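Local coordinates for protein putative aminopeptidase (Leishmania major, PDB 5NTH) that probably removes amino-terminal residues from peptides as a manganese-dependent M17 leucyl aminopeptidase, and binds the inhibitor actinonin beside its two metal ions, at residues Gly421-Ala426 with His510-Tyr515; Tyr457-Cys462 with Ala487-Gly492. All blocks are in the same frame, centred on the assembly; numbering follows the deposited sequence.

In the fold
Both contacts lie in the catalytic domain of the M17 fold, on the same side of the chain's centre, with their own centres about 9 Å apart. The chain meets 421-426 first, just beyond strand 412-417, then passes through 457-462 and 487-492, the latter at the start of helix 488-497, which is followed by strand 508-512 and the closure of contact 1. Strands 508-512 and 456-458 belong to one mixed sheet, the latter at its margin within the chain, with strand 432-436 between them. The two contacts meet where Ser489 OG lies 2.6 Å from Asp512 OD2, probably hydrogen-bonded, and both reach a second subunit. The actinonin pocket at Gly421 thus lies close to the contact with that subunit.

Contact 1 of 2, residues Gly421-Ala426 with His510-Tyr515; sequences GAQGVA and HVDMAY. With BB2 (actinonin), chain E.
Gln423 reaches from helix 422-427 across the end of strand 508-512. Its CB lies 3.4 Å from Asp512 OD2, and CG, swung away from the backbone N (chi1 -176°), comes within 3.2 Å of Asp512 O. A bend at chi2 (-96°) then turns the amide toward the loop after the strand, its plane 78° from that of the Asp512 carboxylate. At the tip, OE1 accepts a nearly straight hydrogen bond from Tyr515 N at 2.8 Å, with the donor in the carbonyl plane. The same oxygen sits at the edge of the Tyr515 ring, 3.4 Å from CD1, while NE2 makes a weak bond to Gly428 O. Farther along that ring's edge, CE1 packs 3.8 Å from Gly421 CA. Gly421 N in turn donates to O13 of actinonin at 3.1 Å, so this packing adjoins the wall of the inhibitor pocket at Gly421. The Asp512 carboxylate is held by Ser489, Thr420 and the backbone N of Leu419. Strand 508-512 runs between strands 412-417 and 432-436; Gln423 packs on its C-terminal end and ties the following loop to helix 422-427, whose Gly424 and Val425 form backbone hydrogen bonds with the second subunit.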
loop_
_atom_site.group_PDB
_atom_site.type_symbol
_atom_site.label_atom_id
_atom_site.label_comp_id
_atom_site.label_asym_id
_atom_site.label_seq_id
_atom_site.Cartn_x
_atom_site.Cartn_y
_atom_site.Cartn_z
ATOM N N GLY A 421 9.387 -16.856 -3.271
ATOM C CA GLY A 421 9.784 -15.731 -4.117
ATOM C C GLY A 421 11.193 -15.215 -3.852
ATOM O O GLY A 421 11.795 -14.551 -4.703
ATOM N N ALA A 422 11.729 -15.503 -2.674
ATOM C CA ALA A 422 13.087 -15.123 -2.353
ATOM C C ALA A 422 14.050 -15.770 -3.349
ATOM O O ALA A 422 15.057 -15.159 -3.783
ATOM C CB ALA A 422 13.412 -15.527 -0.929
ATOM N N GLN A 423 13.711 -16.995 -3.738
ATOM C CA GLN A 423 14.411 -17.690 -4.803
ATOM C C GLN A 423 14.666 -16.821 -6.008
ATOM O O GLN A 423 15.801 -16.737 -6.458
ATOM C CB GLN A 423 13.630 -18.929 -5.216
ATOM C CG GLN A 423 14.307 -19.802 -6.273
ATOM C CD GLN A 423 13.810 -19.490 -7.687
ATOM O OE1 GLN A 423 12.640 -19.713 -8.020
ATOM N NE2 GLN A 423 14.703 -18.943 -8.520
ATOM N N GLY A 424 13.620 -16.185 -6.541
ATOM C CA GLY A 424 13.767 -15.322 -7.720
ATOM C C GLY A 424 14.725 -14.151 -7.491
ATOM O O GLY A 424 15.540 -13.799 -8.358
ATOM N N VAL A 425 14.651 -13.566 -6.302
ATOM C CA VAL A 425 15.514 -12.454 -5.943
ATOM C C VAL A 425 16.972 -12.932 -5.858
ATOM O O VAL A 425 17.906 -12.241 -6.248
ATOM C CB VAL A 425 15.062 -11.858 -4.601
ATOM C CG1 VAL A 425 15.977 -10.703 -4.181
ATOM C CG2 VAL A 425 13.591 -11.407 -4.669
ATOM N N ALA A 426 17.145 -14.134 -5.338
ATOM C CA ALA A 426 18.462 -14.754 -5.181
ATOM C C ALA A 426 19.148 -15.069 -6.498
ATOM O O ALA A 426 20.224 -14.534 -6.790
ATOM C CB ALA A 426 18.316 -16.041 -4.381
ATOM N N HIS A 510 18.022 -29.665 -1.392
ATOM C CA HIS A 510 16.770 -28.955 -1.550
ATOM C C HIS A 510 16.829 -28.080 -2.763
ATOM O O HIS A 510 17.687 -27.214 -2.829
ATOM C CB HIS A 510 16.545 -28.106 -0.338
ATOM C CG HIS A 510 15.326 -27.245 -0.408
ATOM N ND1 HIS A 510 14.073 -27.700 -0.067
ATOM C CD2 HIS A 510 15.180 -25.940 -0.714
ATOM C CE1 HIS A 510 13.202 -26.720 -0.189
ATOM N NE2 HIS A 510 13.851 -25.638 -0.570
ATOM N N VAL A 511 15.921 -28.313 -3.712
ATOM C CA VAL A 511 15.866 -27.514 -4.932
ATOM C C VAL A 511 14.622 -26.636 -4.956
ATOM O O VAL A 511 13.486 -27.109 -5.044
ATOM C CB VAL A 511 15.917 -28.376 -6.201
ATOM C CG1 VAL A 511 16.039 -27.483 -7.428
ATOM C CG2 VAL A 511 17.091 -29.325 -6.149
ATOM N N ASP A 512 14.857 -25.338 -4.879
ATOM C CA ASP A 512 13.780 -24.354 -4.882
ATOM C C ASP A 512 13.585 -23.800 -6.280
ATOM O O ASP A 512 14.318 -22.948 -6.705
ATOM C CB ASP A 512 14.098 -23.222 -3.898
ATOM C CG ASP A 512 12.938 -22.279 -3.682
ATOM O OD1 ASP A 512 11.850 -22.454 -4.279
ATOM O OD2 ASP A 512 13.132 -21.352 -2.885
ATOM N N MET A 513 12.557 -24.259 -6.960
ATOM C CA MET A 513 12.401 -23.939 -8.372
ATOM C C MET A 513 11.105 -23.192 -8.630
ATOM O O MET A 513 10.385 -23.485 -9.550
ATOM C CB MET A 513 12.555 -25.195 -9.258
ATOM C CG MET A 513 12.197 -26.536 -8.656
ATOM S SD MET A 513 10.457 -26.695 -8.337
ATOM C CE MET A 513 9.951 -27.186 -9.990
ATOM N N ALA A 514 10.840 -22.176 -7.835
ATOM C CA ALA A 514 9.590 -21.437 -7.976
ATOM C C ALA A 514 9.434 -20.719 -9.345
ATOM O O ALA A 514 8.430 -20.912 -10.011
ATOM C CB ALA A 514 9.436 -20.464 -6.828
ATOM N N TYR A 515 10.425 -19.927 -9.751
ATOM C CA TYR A 515 10.409 -19.228 -11.043
ATOM C C TYR A 515 10.775 -20.087 -12.286
ATOM O O TYR A 515 10.126 -19.968 -13.307
ATOM C CB TYR A 515 11.220 -17.917 -10.970
ATOM C CG TYR A 515 10.504 -16.950 -10.077
ATOM C CD1 TYR A 515 10.617 -17.036 -8.682
ATOM C CD2 TYR A 515 9.604 -16.031 -10.598
ATOM C CE1 TYR A 515 9.886 -16.203 -7.854
ATOM C CE2 TYR A 515 8.872 -15.192 -9.762
ATOM C CZ TYR A 515 9.013 -15.283 -8.392
ATOM O OH TYR A 515 8.288 -14.439 -7.574
HETATM C C5 BB2 E . 5.848 -18.022 -1.490
HETATM C C3 BB2 E . 4.763 -19.016 -1.205
HETATM O O4 BB2 E . 3.640 -18.599 -1.140
HETATM N N1 BB2 E . 5.020 -20.311 -1.077
HETATM O O2 BB2 E . 3.956 -21.212 -0.851
HETATM C C6 BB2 E . 5.958 -17.044 -0.327
HETATM C C12 BB2 E . 6.549 -15.776 -0.855
HETATM O O13 BB2 E . 7.746 -15.690 -0.903
HETATM C C7 BB2 E . 6.808 -17.670 0.786
HETATM C C8 BB2 E . 7.069 -16.745 1.971
HETATM C C9 BB2 E . 5.806 -16.466 2.772
HETATM C C10 BB2 E . 5.573 -14.974 2.939
HETATM C C11 BB2 E . 6.545 -14.375 3.940
HETATM N N14 BB2 E . 5.749 -14.805 -1.273
HETATM C C15 BB2 E . 6.287 -13.569 -1.833
HETATM C C16 BB2 E . 5.427 -13.051 -3.011
HETATM C C18 BB2 E . 5.355 -11.522 -3.140
HETATM C C17 BB2 E . 5.912 -13.667 -4.338
HETATM C C19 BB2 E . 6.557 -12.597 -0.710
HETATM O O20 BB2 E . 7.717 -12.503 -0.363
HETATM N N21 BB2 E . 5.587 -11.868 -0.113
HETATM C C22 BB2 E . 5.906 -10.582 0.521
HETATM C C23 BB2 E . 4.146 -12.124 0.033
HETATM C C24 BB2 E . 3.481 -10.781 0.337
HETATM C C25 BB2 E . 4.599 -9.772 0.520
HETATM C C26 BB2 E . 6.367 -10.887 1.955
HETATM O O27 BB2 E . 7.622 -11.580 1.978
#

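Contact 2 of 2, residues Tyr457-Cys462 with Ala487-Gly492; sequences YPVLYC and AGSSCG
The segment that follows the edge strand 456-458 of the catalytic-domain sheet meets the first turn of helix 488-497. Leu460 and Ser490 face each other at the centre, their CA atoms 6.0 Å apart. The hydroxyl of Ser490 reaches from the helix to within 2.8 Å of Leu460 O, a likely hydrogen bond, although its proton has another acceptor within range. With chi1 at -33°, OG stands beside the backbone N of its own residue, and this rotation also brings it to 3.7 Å from Leu460 CB. Val459 CG2 lies 4.0 Å from Ser490 OG and approaches Ser489 more loosely. Leu460 CD2 makes an apolar contact at 4.3 Å with CB of Ala487, which occupies the N-cap position of the helix. Cys491 N then donates to Ala487 O at 3.1 Å, closing the first helical turn. The Ser489 hydroxyl has its main polar partner in Asp512, and Tyr435 of the neighbouring strand packs against both Val459 and Ser490. Nearby, Tyr461 O accepts a bond from Thr111 of the second subunit, while Ala487 and Gly488 make backbone hydrogen bonds to that subunit. The contact is a helix N-terminus packed on the segment leaving the edge strand of the alpha/beta catalytic domain of an M17 aminopeptidase, beside a second subunit of the six-chain assembly.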
loop_
_atom_site.group_PDB
_atom_site.type_symbol
_atom_site.label_atom_id
_atom_site.label_comp_id
_atom_site.label_asym_id
_atom_site.label_seq_id
_atom_site.Cartn_x
_atom_site.Cartn_y
_atom_site.Cartn_z
ATOM N N TYR A 457 21.697 -23.124 -8.915
ATOM C CA TYR A 457 22.728 -22.315 -8.306
ATOM C C TYR A 457 22.616 -22.431 -6.823
ATOM O O TYR A 457 21.510 -22.380 -6.320
ATOM C CB TYR A 457 22.638 -20.870 -8.752
ATOM C CG TYR A 457 23.904 -20.169 -8.476
ATOM C CD1 TYR A 457 24.955 -20.237 -9.366
ATOM C CD2 TYR A 457 24.096 -19.493 -7.276
ATOM C CE1 TYR A 457 26.175 -19.609 -9.089
ATOM C CE2 TYR A 457 25.305 -18.870 -6.979
ATOM C CZ TYR A 457 26.341 -18.936 -7.884
ATOM O OH TYR A 457 27.511 -18.303 -7.619
ATOM N N PRO A 458 23.757 -22.618 -6.130
ATOM C CA PRO A 458 23.810 -22.739 -4.681
ATOM C C PRO A 458 23.224 -21.568 -3.918
ATOM O O PRO A 458 23.455 -20.442 -4.277
ATOM C CB PRO A 458 25.324 -22.796 -4.400
ATOM C CG PRO A 458 25.908 -23.413 -5.619
ATOM C CD PRO A 458 25.111 -22.771 -6.706
ATOM N N VAL A 459 22.482 -21.835 -2.866
ATOM C CA VAL A 459 22.200 -20.769 -1.905
ATOM C C VAL A 459 22.740 -21.092 -0.514
ATOM O O VAL A 459 22.862 -22.244 -0.136
ATOM C CB VAL A 459 20.706 -20.395 -1.795
ATOM C CG1 VAL A 459 20.272 -19.665 -3.044
ATOM C CG2 VAL A 459 19.846 -21.618 -1.489
ATOM N N LEU A 460 22.983 -20.021 0.232
ATOM C CA LEU A 460 23.595 -20.074 1.540
ATOM C C LEU A 460 23.116 -21.265 2.370
ATOM O O LEU A 460 21.940 -21.421 2.564
ATOM C CB LEU A 460 23.304 -18.771 2.269
ATOM C CG LEU A 460 23.991 -18.604 3.623
ATOM C CD1 LEU A 460 25.515 -18.626 3.483
ATOM C CD2 LEU A 460 23.516 -17.338 4.312
ATOM N N TYR A 461 24.036 -22.131 2.804
ATOM C CA TYR A 461 23.716 -23.177 3.789
ATOM C C TYR A 461 24.386 -22.756 5.103
ATOM O O TYR A 461 25.626 -22.680 5.183
ATOM C CB TYR A 461 24.205 -24.554 3.347
ATOM C CG TYR A 461 23.876 -25.680 4.322
ATOM C CD1 TYR A 461 22.672 -26.354 4.257
ATOM C CD2 TYR A 461 24.794 -26.073 5.309
ATOM C CE1 TYR A 461 22.380 -27.375 5.141
ATOM C CE2 TYR A 461 24.502 -27.080 6.217
ATOM C CZ TYR A 461 23.305 -27.715 6.121
ATOM O OH TYR A 461 23.044 -28.692 6.988
ATOM N N CYS A 462 23.570 -22.472 6.117
ATOM C CA CYS A 462 24.072 -21.937 7.369
ATOM C C CYS A 462 23.037 -22.093 8.465
ATOM O O CYS A 462 22.528 -21.104 8.957
ATOM C CB CYS A 462 24.471 -20.468 7.200
ATOM S SG CYS A 462 25.519 -19.901 8.548
ATOM N N ALA A 487 17.880 -14.332 4.099
ATOM C CA ALA A 487 18.242 -15.444 3.213
ATOM C C ALA A 487 17.075 -16.412 3.030
ATOM O O ALA A 487 17.112 -17.561 3.489
ATOM C CB ALA A 487 19.468 -16.163 3.767
ATOM N N GLY A 488 16.057 -15.920 2.342
ATOM C CA GLY A 488 14.744 -16.499 2.356
ATOM C C GLY A 488 14.634 -17.880 1.777
ATOM O O GLY A 488 13.886 -18.692 2.315
ATOM N N SER A 489 15.352 -18.165 0.688
ATOM C CA SER A 489 15.304 -19.513 0.105
ATOM C C SER A 489 15.986 -20.531 0.984
ATOM O O SER A 489 15.476 -21.637 1.096
ATOM C CB SER A 489 15.837 -19.627 -1.346
ATOM O OG SER A 489 15.534 -20.940 -1.850
ATOM N N SER A 490 17.107 -20.181 1.606
ATOM C CA SER A 490 17.778 -21.118 2.511
ATOM C C SER A 490 16.901 -21.432 3.710
ATOM O O SER A 490 16.805 -22.579 4.131
ATOM C CB SER A 490 19.088 -20.573 3.015
ATOM O OG SER A 490 19.727 -19.765 2.048
ATOM N N CYS A 491 16.260 -20.405 4.259
ATOM C CA CYS A 491 15.384 -20.589 5.408
ATOM C C CYS A 491 14.271 -21.610 5.076
ATOM O O CYS A 491 13.868 -22.417 5.914
ATOM C CB CYS A 491 14.837 -19.211 5.917
ATOM S SG CYS A 491 16.072 -18.128 6.761
ATOM N N GLY A 492 13.807 -21.596 3.832
ATOM C CA GLY A 492 12.819 -22.557 3.405
ATOM C C GLY A 492 13.369 -23.954 3.428
ATOM O O GLY A 492 12.711 -24.875 3.878
#